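Non-reducing end beta-L-arabinofuranosidase (PDB 5MQO) probably hydrolyses glycosidic bonds in complex plant pectin, as a gut bacterial glycoside hydrolase of family GH127 linked to aceric acidase activity. Local coordinates at residues M198-V203 and T211-A216; F223-Y228 and P258-L263. One frame throughout, in Å; residues are numbered along the deposited sequence.

Interaction 1: residues M198-V203 and T211-A216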
loop_
_atom_site.group_PDB
_atom_site.type_symbol
_atom_site.label_atom_id
_atom_site.label_comp_id
_atom_site.label_asym_id
_atom_site.label_seq_id
_atom_site.Cartn_x
_atom_site.Cartn_y
_atom_site.Cartn_z
ATOM N N MET A 198 -2.003 14.190 -14.850
ATOM C CA MET A 198 -1.596 13.109 -15.735
ATOM C C MET A 198 -2.290 11.793 -15.352
ATOM O O MET A 198 -2.940 11.155 -16.169
ATOM C CB MET A 198 -0.083 12.899 -15.736
ATOM C CG MET A 198 0.755 14.049 -16.278
ATOM S SD MET A 198 2.515 13.597 -16.421
ATOM C CE MET A 198 2.983 13.482 -14.702
ATOM N N MET A 199 -2.172 11.389 -14.104
ATOM C CA MET A 199 -2.719 10.107 -13.716
ATOM C C MET A 199 -4.239 10.100 -13.760
ATOM O O MET A 199 -4.834 9.075 -14.105
ATOM C CB MET A 199 -2.189 9.644 -12.345
ATOM C CG MET A 199 -0.995 8.697 -12.433
ATOM S SD MET A 199 -1.341 7.217 -13.419
ATOM C CE MET A 199 -0.480 6.006 -12.411
ATOM N N ALA A 200 -4.858 11.239 -13.455
ATOM C CA ALA A 200 -6.322 11.339 -13.505
ATOM C C ALA A 200 -6.839 11.108 -14.921
ATOM O O ALA A 200 -7.859 10.440 -15.132
ATOM C CB ALA A 200 -6.803 12.686 -12.975
ATOM N N GLY A 201 -6.114 11.650 -15.878
ATOM C CA GLY A 201 -6.498 11.554 -17.261
ATOM C C GLY A 201 -6.292 10.176 -17.833
ATOM O O GLY A 201 -7.138 9.706 -18.609
ATOM N N ILE A 202 -5.171 9.534 -17.467
ATOM C CA ILE A 202 -4.871 8.171 -17.937
ATOM C C ILE A 202 -5.963 7.215 -17.419
ATOM O O ILE A 202 -6.573 6.463 -18.179
ATOM C CB ILE A 202 -3.502 7.683 -17.428
ATOM C CG1 ILE A 202 -2.368 8.471 -18.050
ATOM C CG2 ILE A 202 -3.271 6.189 -17.708
ATOM C CD1 ILE A 202 -1.145 8.447 -17.151
ATOM N N VAL A 203 -6.187 7.273 -16.111
ATOM C CA VAL A 203 -7.170 6.440 -15.441
ATOM C C VAL A 203 -8.576 6.690 -16.000
ATOM O O VAL A 203 -9.343 5.745 -16.197
ATOM C CB VAL A 203 -7.132 6.678 -13.920
ATOM C CG1 VAL A 203 -8.286 5.978 -13.215
ATOM C CG2 VAL A 203 -5.797 6.203 -13.347
ATOM N N THR A 211 -11.585 10.438 -24.562
ATOM C CA THR A 211 -10.360 11.207 -24.733
ATOM C C THR A 211 -10.437 12.649 -24.145
ATOM O O THR A 211 -9.498 13.440 -24.255
ATOM C CB THR A 211 -10.006 11.236 -26.229
ATOM O OG1 THR A 211 -8.626 11.580 -26.371
ATOM C CG2 THR A 211 -10.897 12.245 -27.037
ATOM N N THR A 212 -11.556 12.971 -23.506
ATOM C CA THR A 212 -11.827 14.319 -23.021
ATOM C C THR A 212 -10.792 14.808 -21.965
ATOM O O THR A 212 -10.186 15.866 -22.145
ATOM C CB THR A 212 -13.337 14.464 -22.603
ATOM O OG1 THR A 212 -13.676 15.840 -22.418
ATOM C CG2 THR A 212 -13.730 13.664 -21.349
ATOM N N LEU A 213 -10.547 14.024 -20.910
ATOM C CA LEU A 213 -9.563 14.418 -19.895
ATOM C C LEU A 213 -8.157 14.036 -20.324
ATOM O O LEU A 213 -7.198 14.752 -20.019
ATOM C CB LEU A 213 -9.856 13.795 -18.520
ATOM C CG LEU A 213 -8.941 14.310 -17.384
ATOM C CD1 LEU A 213 -9.014 15.820 -17.229
ATOM C CD2 LEU A 213 -9.231 13.637 -16.054
ATOM N N PHE A 214 -8.027 12.900 -21.005
ATOM C CA PHE A 214 -6.722 12.440 -21.493
ATOM C C PHE A 214 -5.952 13.493 -22.291
ATOM O O PHE A 214 -4.759 13.717 -22.056
ATOM C CB PHE A 214 -6.906 11.202 -22.356
ATOM C CG PHE A 214 -5.625 10.518 -22.717
ATOM C CD1 PHE A 214 -4.788 10.035 -21.729
ATOM C CD2 PHE A 214 -5.258 10.350 -24.047
ATOM C CE1 PHE A 214 -3.619 9.388 -22.047
ATOM C CE2 PHE A 214 -4.079 9.704 -24.375
ATOM C CZ PHE A 214 -3.259 9.213 -23.369
ATOM N N ASP A 215 -6.644 14.142 -23.228
ATOM C CA ASP A 215 -6.036 15.205 -24.042
ATOM C C ASP A 215 -5.585 16.369 -23.163
ATOM O O ASP A 215 -4.529 16.922 -23.392
ATOM C CB ASP A 215 -6.971 15.653 -25.191
ATOM C CG ASP A 215 -7.145 14.556 -26.286
ATOM O OD1 ASP A 215 -6.158 13.887 -26.671
ATOM O OD2 ASP A 215 -8.269 14.370 -26.783
ATOM N N ALA A 216 -6.346 16.692 -22.125
ATOM C CA ALA A 216 -5.882 17.655 -21.098
ATOM C C ALA A 216 -4.592 17.208 -20.423
ATOM O O ALA A 216 -3.704 18.009 -20.195
ATOM C CB ALA A 216 -6.952 17.927 -20.042
#
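Leu213 is the first residue of 211-216 to meet the other helix, where it lies over the backbone at Gly201. Its CD2 methyl comes to 3.6 Å from Gly201 CA and equally near Ala200 O, and the same methyl reaches Ala200 CB at 4.0 Å. With CG anti to the backbone N (chi1 -173°), the isobutyl group is laid across the glycine, so that Leu213 CG itself sits 3.7 Å from Gly201 CA. Leu197 and His204 of helix 192-208, with Ile130 and Val133 of helix 120-136, also touch this leucine. Helices 192-208 and 212-230 form an antiparallel helical hairpin joined by a short turn, within the GH127 catalytic domain. The axes of the segments 198-203 and 212-216 approach to 7.6 Å, and the backbones are nearest at Gly201 and Phe214, whose CA atoms are 4.3 Å apart; the lack of a side chain on Gly201 permits this approach. Phe214 follows, its ring passing along the flank of the opposing helix. Gly201 O lies at the ring edge, near the ring plane and 3.9 Å from Phe214 CD1, while Phe214 CE1 makes a looser apolar contact with Ile202 CG1 at 4.3 Å. The ring also stacks with His205, and Met251 and Thr255 of helix 243-255 touch it beyond the hairpin.

Interaction 2: residues F223-Y228 and P258-L263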
loop_
_atom_site.group_PDB
_atom_site.type_symbol
_atom_site.label_atom_id
_atom_site.label_comp_id
_atom_site.label_asym_id
_atom_site.label_seq_id
_atom_site.Cartn_x
_atom_site.Cartn_y
_atom_site.Cartn_z
ATOM N N PHE A 223 3.836 20.327 -21.424
ATOM C CA PHE A 223 4.228 21.492 -20.673
ATOM C C PHE A 223 5.370 21.199 -19.674
ATOM O O PHE A 223 6.322 21.963 -19.600
ATOM C CB PHE A 223 3.031 22.134 -19.969
ATOM C CG PHE A 223 3.416 23.344 -19.204
ATOM C CD1 PHE A 223 3.709 24.521 -19.880
ATOM C CD2 PHE A 223 3.602 23.285 -17.828
ATOM C CE1 PHE A 223 4.152 25.632 -19.189
ATOM C CE2 PHE A 223 4.031 24.394 -17.138
ATOM C CZ PHE A 223 4.311 25.575 -17.818
ATOM N N LEU A 224 5.270 20.109 -18.915
ATOM C CA LEU A 224 6.373 19.687 -18.060
ATOM C C LEU A 224 7.650 19.426 -18.854
ATOM O O LEU A 224 8.723 19.808 -18.401
ATOM C CB LEU A 224 6.055 18.411 -17.305
ATOM C CG LEU A 224 4.906 18.377 -16.321
ATOM C CD1 LEU A 224 4.933 17.035 -15.597
ATOM C CD2 LEU A 224 5.018 19.529 -15.333
ATOM N N CYS A 225 7.565 18.770 -20.013
ATOM C CA CYS A 225 8.786 18.525 -20.799
ATOM C C CYS A 225 9.479 19.846 -21.149
ATOM O O CYS A 225 10.703 19.938 -21.127
ATOM C CB CYS A 225 8.507 17.711 -22.070
ATOM S SG CYS A 225 7.703 16.113 -21.786
ATOM N N HIS A 226 8.687 20.868 -21.453
ATOM C CA HIS A 226 9.214 22.192 -21.730
ATOM C C HIS A 226 9.799 22.791 -20.454
ATOM O O HIS A 226 10.898 23.341 -20.460
ATOM C CB HIS A 226 8.113 23.090 -22.300
ATOM C CG HIS A 226 8.579 24.461 -22.680
ATOM N ND1 HIS A 226 9.414 24.689 -23.758
ATOM C CD2 HIS A 226 8.333 25.675 -22.125
ATOM C CE1 HIS A 226 9.657 25.984 -23.854
ATOM N NE2 HIS A 226 9.014 26.605 -22.876
ATOM N N PHE A 227 9.064 22.670 -19.361
ATOM C CA PHE A 227 9.506 23.189 -18.077
ATOM C C PHE A 227 10.852 22.624 -17.596
ATOM O O PHE A 227 11.621 23.340 -16.972
ATOM C CB PHE A 227 8.434 22.914 -17.041
ATOM C CG PHE A 227 8.703 23.531 -15.712
ATOM C CD1 PHE A 227 9.530 22.899 -14.794
ATOM C CD2 PHE A 227 8.103 24.733 -15.362
ATOM C CE1 PHE A 227 9.765 23.463 -13.561
ATOM C CE2 PHE A 227 8.343 25.311 -14.125
ATOM C CZ PHE A 227 9.171 24.669 -13.220
ATOM N N TYR A 228 11.115 21.339 -17.853
ATOM C CA TYR A 228 12.374 20.699 -17.439
ATOM C C TYR A 228 13.481 20.917 -18.437
ATOM O O TYR A 228 14.628 20.849 -18.064
ATOM C CB TYR A 228 12.198 19.200 -17.168
ATOM C CG TYR A 228 11.459 18.913 -15.863
ATOM C CD1 TYR A 228 12.098 19.065 -14.613
ATOM C CD2 TYR A 228 10.110 18.502 -15.864
ATOM C CE1 TYR A 228 11.419 18.812 -13.411
ATOM C CE2 TYR A 228 9.425 18.244 -14.671
ATOM C CZ TYR A 228 10.077 18.398 -13.443
ATOM O OH TYR A 228 9.393 18.141 -12.268
ATOM N N PRO A 258 8.301 8.959 -27.181
ATOM C CA PRO A 258 9.684 8.805 -26.631
ATOM C C PRO A 258 10.199 9.946 -25.780
ATOM O O PRO A 258 11.057 9.730 -24.928
ATOM C CB PRO A 258 10.582 8.681 -27.882
ATOM C CG PRO A 258 9.756 9.177 -29.004
ATOM C CD PRO A 258 8.322 8.897 -28.655
ATOM N N ARG A 259 9.691 11.143 -26.029
ATOM C CA ARG A 259 10.037 12.321 -25.236
ATOM C C ARG A 259 9.730 12.105 -23.732
ATOM O O ARG A 259 10.438 12.622 -22.864
ATOM C CB ARG A 259 9.308 13.543 -25.819
ATOM C CG ARG A 259 9.669 14.870 -25.197
ATOM C CD ARG A 259 9.600 15.981 -26.235
ATOM N NE ARG A 259 9.810 17.304 -25.628
ATOM C CZ ARG A 259 8.858 18.201 -25.354
ATOM N NH1 ARG A 259 7.563 17.965 -25.620
ATOM N NH2 ARG A 259 9.209 19.361 -24.795
ATOM N N TYR A 260 8.704 11.306 -23.440
ATOM C CA TYR A 260 8.262 11.094 -22.066
ATOM C C TYR A 260 9.168 10.129 -21.300
ATOM O O TYR A 260 9.473 10.345 -20.110
ATOM C CB TYR A 260 6.802 10.623 -22.045
ATOM C CG TYR A 260 5.819 11.595 -22.696
ATOM C CD1 TYR A 260 6.129 12.955 -22.873
ATOM C CD2 TYR A 260 4.564 11.162 -23.106
ATOM C CE1 TYR A 260 5.239 13.827 -23.459
ATOM C CE2 TYR A 260 3.657 12.044 -23.678
ATOM C CZ TYR A 260 4.002 13.382 -23.853
ATOM O OH TYR A 260 3.112 14.276 -24.417
ATOM N N LEU A 261 9.581 9.065 -21.976
ATOM C CA LEU A 261 10.594 8.173 -21.456
ATOM C C LEU A 261 11.918 8.917 -21.282
ATOM O O LEU A 261 12.582 8.727 -20.272
ATOM C CB LEU A 261 10.771 6.990 -22.400
ATOM C CG LEU A 261 11.812 5.928 -22.047
ATOM C CD1 LEU A 261 11.533 5.338 -20.673
ATOM C CD2 LEU A 261 11.839 4.842 -23.112
ATOM N N GLU A 262 12.311 9.754 -22.247
ATOM C CA GLU A 262 13.575 10.511 -22.105
ATOM C C GLU A 262 13.543 11.455 -20.912
ATOM O O GLU A 262 14.560 11.618 -20.235
ATOM C CB GLU A 262 13.959 11.309 -23.367
ATOM C CG GLU A 262 14.626 10.497 -24.480
ATOM C CD GLU A 262 15.793 9.615 -24.016
ATOM O OE1 GLU A 262 16.752 10.152 -23.387
ATOM O OE2 GLU A 262 15.726 8.380 -24.280
ATOM N N LEU A 263 12.382 12.064 -20.663
ATOM C CA LEU A 263 12.225 12.973 -19.538
ATOM C C LEU A 263 12.437 12.183 -18.246
ATOM O O LEU A 263 13.149 12.646 -17.362
ATOM C CB LEU A 263 10.846 13.676 -19.553
ATOM C CG LEU A 263 10.339 14.308 -18.236
ATOM C CD1 LEU A 263 11.340 15.327 -17.745
ATOM C CD2 LEU A 263 8.968 14.956 -18.369
#
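Two helices of the GH127 catalytic domain, 212-230 and 258-270, pack here at an open spacing, with segment axes 10.6 Å apart and inclined at 45°, so the contact is made largely by side chains. Cys225 occupies the middle. Its CB sits over one face of the Arg259 guanidinium, above the centre of the group and 3.3 Å from Arg259 CZ. SG, placed beside the backbone N by chi1 of -57°, turns to the edge of the Tyr260 ring: it lies 4.8 Å from the ring centroid and 77° off the normal, in a sulfur-aromatic contact whose nearest ring atom is Tyr260 CD1 at 3.7 Å. The same sulfur meets Leu263 CD2 at 3.8 Å. The other methyl of this leucine serves Tyr228, with Leu263 CD1 3.9 Å from Tyr228 CD2 and 4.0 Å from Tyr228 CB; the two side chains cross at about a right angle. The polar ends are held by neighbouring residues. Arg259 NE forms a salt bridge with Glu229, which lies just beyond 223-228 on the same helix, while Tyr260 OH is hydrogen-bonded to Asp222 and Tyr228 OH to His244. Cys225 thus brings its CB to the flat face of a cation and its sulfur to apolar carbon. The guanidinium can lie against the cysteine while its NE is paired with the Glu229 carboxylate, which probably offsets its charge and helps fix its orientation.

Overall arrangement
Helix 212-230 takes part in both contacts, pairing near its start with helix 192-208 in interaction 1 and farther along with helix 258-270 in interaction 2; their centres are about 17 Å apart. Interaction 1 is buried and works through a close backbone approach, with a leucine laid on a glycine and a phenylalanine edge beside its carbonyl. Interaction 2 is partly buried, covers more surface between wider-spaced helices, and grades from leucine and cysteine packing to an arginine and an exposed histidine toward solvent. The two meet where Met198 CE packs on Leu224 CD1, 4.2 Å apart, and helix 243-255 touches side chains of both, Met251 in the first and Val248 in the second.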